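Local coordinates for protein phosphotransferase (PDB 4QPK) that relays phosphoryl groups as a dimeric histidine phosphotransferase in the phosphorelay that controls growth, division and intracellular survival of Brucella abortus, at residues 123-126 / 127-131; 96-99 / 100-104. All blocks are in the same frame, centred on the assembly; numbering follows the deposited sequence.

Contact 1 of 2, residues 123-126 / 127-131. With NA (sodium ion), chain E.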
loop_
_atom_site.group_PDB
_atom_site.type_symbol
_atom_site.label_atom_id
_atom_site.label_comp_id
_atom_site.label_asym_id
_atom_site.label_seq_id
_atom_site.Cartn_x
_atom_site.Cartn_y
_atom_site.Cartn_z
ATOM N N THR B 123 -18.821 2.786 0.890
ATOM C CA THR B 123 -19.994 2.090 0.362
ATOM C C THR B 123 -19.584 1.018 -0.654
ATOM O O THR B 123 -20.081 -0.109 -0.623
ATOM C CB THR B 123 -20.976 3.096 -0.261
ATOM O OG1 THR B 123 -21.378 4.015 0.761
ATOM C CG2 THR B 123 -22.216 2.378 -0.818
ATOM N N GLU B 124 -18.651 1.358 -1.534
ATOM C CA GLU B 124 -18.180 0.402 -2.530
ATOM C C GLU B 124 -17.394 -0.741 -1.858
ATOM O O GLU B 124 -17.495 -1.912 -2.259
ATOM C CB GLU B 124 -17.320 1.129 -3.576
ATOM C CG GLU B 124 -16.741 0.283 -4.702
ATOM C CD GLU B 124 -17.795 -0.402 -5.557
ATOM O OE1 GLU B 124 -18.986 0.011 -5.524
ATOM O OE2 GLU B 124 -17.410 -1.325 -6.312
ATOM N N TYR B 125 -16.611 -0.402 -0.839
ATOM C CA TYR B 125 -15.857 -1.398 -0.093
ATOM C C TYR B 125 -16.807 -2.431 0.515
ATOM O O TYR B 125 -16.578 -3.634 0.400
ATOM C CB TYR B 125 -15.018 -0.729 1.007
ATOM C CG TYR B 125 -14.182 -1.669 1.852
ATOM C CD1 TYR B 125 -12.918 -2.053 1.444
ATOM C CD2 TYR B 125 -14.657 -2.148 3.066
ATOM C CE1 TYR B 125 -12.145 -2.898 2.219
ATOM C CE2 TYR B 125 -13.890 -3.004 3.847
ATOM C CZ TYR B 125 -12.634 -3.370 3.417
ATOM O OH TYR B 125 -11.858 -4.214 4.192
ATOM N N PHE B 126 -17.876 -1.964 1.155
ATOM C CA PHE B 126 -18.750 -2.899 1.872
ATOM C C PHE B 126 -19.661 -3.702 0.959
ATOM O O PHE B 126 -20.303 -4.647 1.402
ATOM C CB PHE B 126 -19.556 -2.177 2.952
ATOM C CG PHE B 126 -18.809 -2.051 4.232
ATOM C CD1 PHE B 126 -17.951 -0.991 4.450
ATOM C CD2 PHE B 126 -18.914 -3.045 5.208
ATOM C CE1 PHE B 126 -17.226 -0.892 5.634
ATOM C CE2 PHE B 126 -18.195 -2.958 6.394
ATOM C CZ PHE B 126 -17.345 -1.876 6.606
ATOM N N ARG B 127 -19.704 -3.337 -0.315
ATOM C CA ARG B 127 -20.299 -4.222 -1.313
ATOM C C ARG B 127 -19.583 -5.581 -1.315
ATOM O O ARG B 127 -20.190 -6.609 -1.633
ATOM C CB ARG B 127 -20.218 -3.594 -2.695
ATOM C CG ARG B 127 -21.218 -2.500 -2.941
ATOM C CD ARG B 127 -21.334 -2.231 -4.427
ATOM N NE ARG B 127 -21.628 -3.443 -5.184
ATOM C CZ ARG B 127 -22.842 -3.783 -5.615
ATOM N NH1 ARG B 127 -23.883 -2.996 -5.369
ATOM N NH2 ARG B 127 -23.015 -4.906 -6.301
ATOM N N ASN B 128 -18.297 -5.587 -0.961
ATOM C CA ASN B 128 -17.517 -6.821 -0.853
ATOM C C ASN B 128 -17.289 -7.289 0.580
ATOM O O ASN B 128 -16.303 -7.974 0.863
ATOM C CB ASN B 128 -16.165 -6.672 -1.540
ATOM C CG ASN B 128 -16.293 -6.225 -2.976
ATOM O OD1 ASN B 128 -16.671 -7.000 -3.851
ATOM N ND2 ASN B 128 -15.959 -4.974 -3.228
ATOM N N GLU B 129 -18.143 -6.859 1.496
ATOM C CA GLU B 129 -18.076 -7.357 2.863
ATOM C C GLU B 129 -19.445 -7.901 3.276
ATOM O O GLU B 129 -20.448 -7.643 2.611
ATOM C CB GLU B 129 -17.615 -6.273 3.837
ATOM C CG GLU B 129 -16.187 -5.803 3.602
ATOM C CD GLU B 129 -15.144 -6.861 3.946
ATOM O OE1 GLU B 129 -15.317 -7.585 4.948
ATOM O OE2 GLU B 129 -14.131 -6.948 3.217
ATOM N N LYS B 130 -19.467 -8.656 4.370
ATOM C CA LYS B 130 -20.690 -9.303 4.840
ATOM C C LYS B 130 -21.783 -8.341 5.310
ATOM O O LYS B 130 -22.939 -8.504 4.937
ATOM C CB LYS B 130 -20.373 -10.270 5.985
ATOM C CG LYS B 130 -19.584 -11.509 5.597
ATOM C CD LYS B 130 -19.193 -12.275 6.857
ATOM C CE LYS B 130 -18.733 -13.683 6.548
ATOM N NZ LYS B 130 -18.327 -14.389 7.793
ATOM N N PRO B 131 -21.439 -7.346 6.148
ATOM C CA PRO B 131 -22.582 -6.630 6.727
ATOM C C PRO B 131 -23.371 -5.755 5.755
ATOM O O PRO B 131 -22.834 -5.261 4.761
ATOM C CB PRO B 131 -21.932 -5.752 7.806
ATOM C CG PRO B 131 -20.535 -5.591 7.384
ATOM C CD PRO B 131 -20.154 -6.865 6.691
HETATM NA NA NA E . -17.142 -3.728 -4.586
HETATM O O HOH W 1 -22.551 -5.837 2.174
#
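The Phe126 ring, Glu129 CB and the Pro131 ring form the compact side of this local contact, where the chain leaves helix 115-126. Pro131 CG meets the ring at its edge, 3.7 Å from Phe126 CE2, and Glu129 CB is equally near Phe126 CD2. One carbon further out, Glu129 CG lies 3.6 Å from Tyr125 CE2. The chain of Glu129 bends at its second torsion (chi2 -69°), which carries the carboxylate past the tyrosine with its plane only 10° from that of the ring. There Asn158 of helix 144-160 donates a hydrogen bond to OE1, and Arg95 of helix 78-102 forms a salt bridge with OE2. A type I beta turn from Phe126 to Glu129 makes the bend, closed by Glu129 N to Phe126 O at 3.1 Å, and leads into strand 132-136, at an edge of the five-stranded sheet in the domain that resembles the ATP-binding domain of histidine kinases. Leu154 of helix 144-160 and Leu167 of the sheet also pack on Phe126.

The other side is looser and polar. Arg127 runs outward, its CD 3.4 Å from Glu124 OE1; that carboxylate oxygen has its salt bridge with Arg90. A sodium ion lies 3.0 Å from both Glu124 O and Glu124 OE2, long for such bonds. Asn128 ND2 is modelled 2.2 Å from the sodium ion, a doubtful ligand; the amide is perhaps flipped. A water 2.7 Å from both Phe126 O and Pro131 O links the start of the turn to the proline.

Contact 2 of 2, residues 96-99 / 100-104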
loop_
_atom_site.group_PDB
_atom_site.type_symbol
_atom_site.label_atom_id
_atom_site.label_comp_id
_atom_site.label_asym_id
_atom_site.label_seq_id
_atom_site.Cartn_x
_atom_site.Cartn_y
_atom_site.Cartn_z
ATOM N N LEU B 96 -8.463 -1.075 -2.979
ATOM C CA LEU B 96 -7.407 -0.086 -3.227
ATOM C C LEU B 96 -7.920 1.345 -3.020
ATOM O O LEU B 96 -7.231 2.187 -2.434
ATOM C CB LEU B 96 -6.824 -0.290 -4.633
ATOM C CG LEU B 96 -5.962 -1.567 -4.714
ATOM C CD1 LEU B 96 -5.811 -2.050 -6.175
ATOM C CD2 LEU B 96 -4.578 -1.400 -4.071
ATOM N N GLN B 97 -9.121 1.634 -3.515
ATOM C CA GLN B 97 -9.671 2.982 -3.345
ATOM C C GLN B 97 -9.951 3.278 -1.864
ATOM O O GLN B 97 -9.739 4.399 -1.396
ATOM C CB GLN B 97 -10.953 3.167 -4.168
ATOM C CG GLN B 97 -10.774 3.130 -5.693
ATOM C CD GLN B 97 -9.876 4.251 -6.212
ATOM O OE1 GLN B 97 -9.732 5.286 -5.574
ATOM N NE2 GLN B 97 -9.304 4.057 -7.394
ATOM N N PHE B 98 -10.419 2.274 -1.127
ATOM C CA PHE B 98 -10.665 2.463 0.294
ATOM C C PHE B 98 -9.339 2.691 1.014
ATOM O O PHE B 98 -9.205 3.622 1.798
ATOM C CB PHE B 98 -11.416 1.253 0.862
ATOM C CG PHE B 98 -11.803 1.399 2.303
ATOM C CD1 PHE B 98 -10.906 1.047 3.305
ATOM C CD2 PHE B 98 -13.058 1.876 2.657
ATOM C CE1 PHE B 98 -11.252 1.178 4.645
ATOM C CE2 PHE B 98 -13.416 1.999 4.006
ATOM C CZ PHE B 98 -12.496 1.650 4.995
ATOM N N ALA B 99 -8.344 1.875 0.694
ATOM C CA ALA B 99 -7.030 1.996 1.332
ATOM C C ALA B 99 -6.378 3.352 1.046
ATOM O O ALA B 99 -5.719 3.918 1.919
ATOM C CB ALA B 99 -6.121 0.869 0.874
ATOM N N ARG B 100 -6.592 3.862 -0.160
ATOM C CA ARG B 100 -6.031 5.141 -0.601
ATOM C C ARG B 100 -6.373 6.285 0.365
ATOM O O ARG B 100 -5.557 7.188 0.601
ATOM C CB ARG B 100 -6.567 5.452 -2.009
ATOM C CG ARG B 100 -5.698 6.287 -2.909
ATOM C CD ARG B 100 -6.377 6.420 -4.273
ATOM N NE ARG B 100 -6.220 7.739 -4.891
ATOM C CZ ARG B 100 -7.113 8.726 -4.823
ATOM N NH1 ARG B 100 -8.241 8.574 -4.135
ATOM N NH2 ARG B 100 -6.867 9.880 -5.435
ATOM N N ILE B 101 -7.582 6.241 0.922
ATOM C CA ILE B 101 -8.038 7.257 1.867
ATOM C C ILE B 101 -7.848 6.801 3.318
ATOM O O ILE B 101 -7.373 7.576 4.139
ATOM C CB ILE B 101 -9.532 7.615 1.635
ATOM C CG1 ILE B 101 -9.748 8.052 0.183
ATOM C CG2 ILE B 101 -9.977 8.752 2.576
ATOM C CD1 ILE B 101 -11.179 8.527 -0.126
ATOM N N ALA B 102 -8.164 5.547 3.641
ATOM C CA ALA B 102 -8.112 5.116 5.039
ATOM C C ALA B 102 -6.674 4.997 5.563
ATOM O O ALA B 102 -6.387 5.323 6.722
ATOM C CB ALA B 102 -8.837 3.782 5.213
ATOM N N PHE B 103 -5.773 4.551 4.697
ATOM C CA PHE B 103 -4.371 4.359 5.076
ATOM C C PHE B 103 -3.478 5.386 4.391
ATOM O O PHE B 103 -2.498 5.845 4.971
ATOM C CB PHE B 103 -3.874 2.947 4.714
ATOM C CG PHE B 103 -4.620 1.822 5.388
ATOM C CD1 PHE B 103 -5.163 1.960 6.650
ATOM C CD2 PHE B 103 -4.774 0.608 4.737
ATOM C CE1 PHE B 103 -5.844 0.903 7.251
ATOM C CE2 PHE B 103 -5.454 -0.442 5.326
ATOM C CZ PHE B 103 -5.988 -0.294 6.586
ATOM N N GLY B 104 -3.812 5.720 3.146
ATOM C CA GLY B 104 -3.042 6.635 2.316
ATOM C C GLY B 104 -3.271 8.116 2.582
ATOM O O GLY B 104 -3.906 8.513 3.560
HETATM O O HOH W 2 -9.808 6.712 -3.161
#
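Gln97 and Arg100 lie side by side on the flank of helix 78-102 that faces the second subunit, pointing the same way, with amide and guanidinium planes 54° apart. A bend at the second torsion of Gln97 turns OE1 back toward the arginine, but it stops 3.9 Å from Arg100 NH1. A water fills the interval: it donates to Gln97 OE1 at 2.8 Å and to the backbone Gln97 O, and accepts from Arg100 NH1 at 2.6 Å, in the plane of the guanidinium. Arg100 places its CG opposite the backbone N, and its aliphatic part runs past the glutamine, CD being the atom nearest OE1.

On the buried side Phe98 also has CG swung away from its N (chi1 -176°), which lays the ring along the helix surface and brings CE1 to 3.6 Å from Ala102 CB, one turn on. Phe103 takes the other course: its CG stands beside its own N, and the ring is rotated to a chi2 of -32°, with CD2 4.1 Å from Ala99 CB. The helix is the second of the hairpin of the dimerization and histidine phosphotransfer domain. Ala99 and Phe103 both touch Ile54 of helix 43-74, while Cys55 of the second subunit packs on Ala99 and its Ile59 on Gln97 and Arg100, as expected in a four-helix dimer bundle.

The backbone changes character as the helix ends. Phe98 O receives both Ala102 N, at 2.9 Å, and Ile101 N; Ala99 O is gripped by Phe103 N at 2.8 Å and by Gly104 N at 2.9 Å, the latter an i to i+5 bond of the pi-helical kind. Lys148 of helix 144-160 then donates to the carbonyl oxygens of Phe103 and Gly104.

Overall arrangement
Contact 2 comes first along the chain, at the end of helix 78-102; contact 1 follows it at the end of helix 115-126, with the short strand 112-114 between them. Their centres are 14 Å apart, and they meet directly where the rings of Phe98 and Tyr125 stack; Tyr125 CB also packs 3.7 Å from Phe98 CD2. Helix 144-160 touches both, through Leu151 and Asn152 at contact 2 and Leu154, Leu155 and Asn158 at contact 1. The pair therefore joins the dimerization helices, where helix 43-74 carries the phosphorylation site His56, unmodified here, to the kinase-like C-terminal domain, with contact 2 also reaching the second subunit.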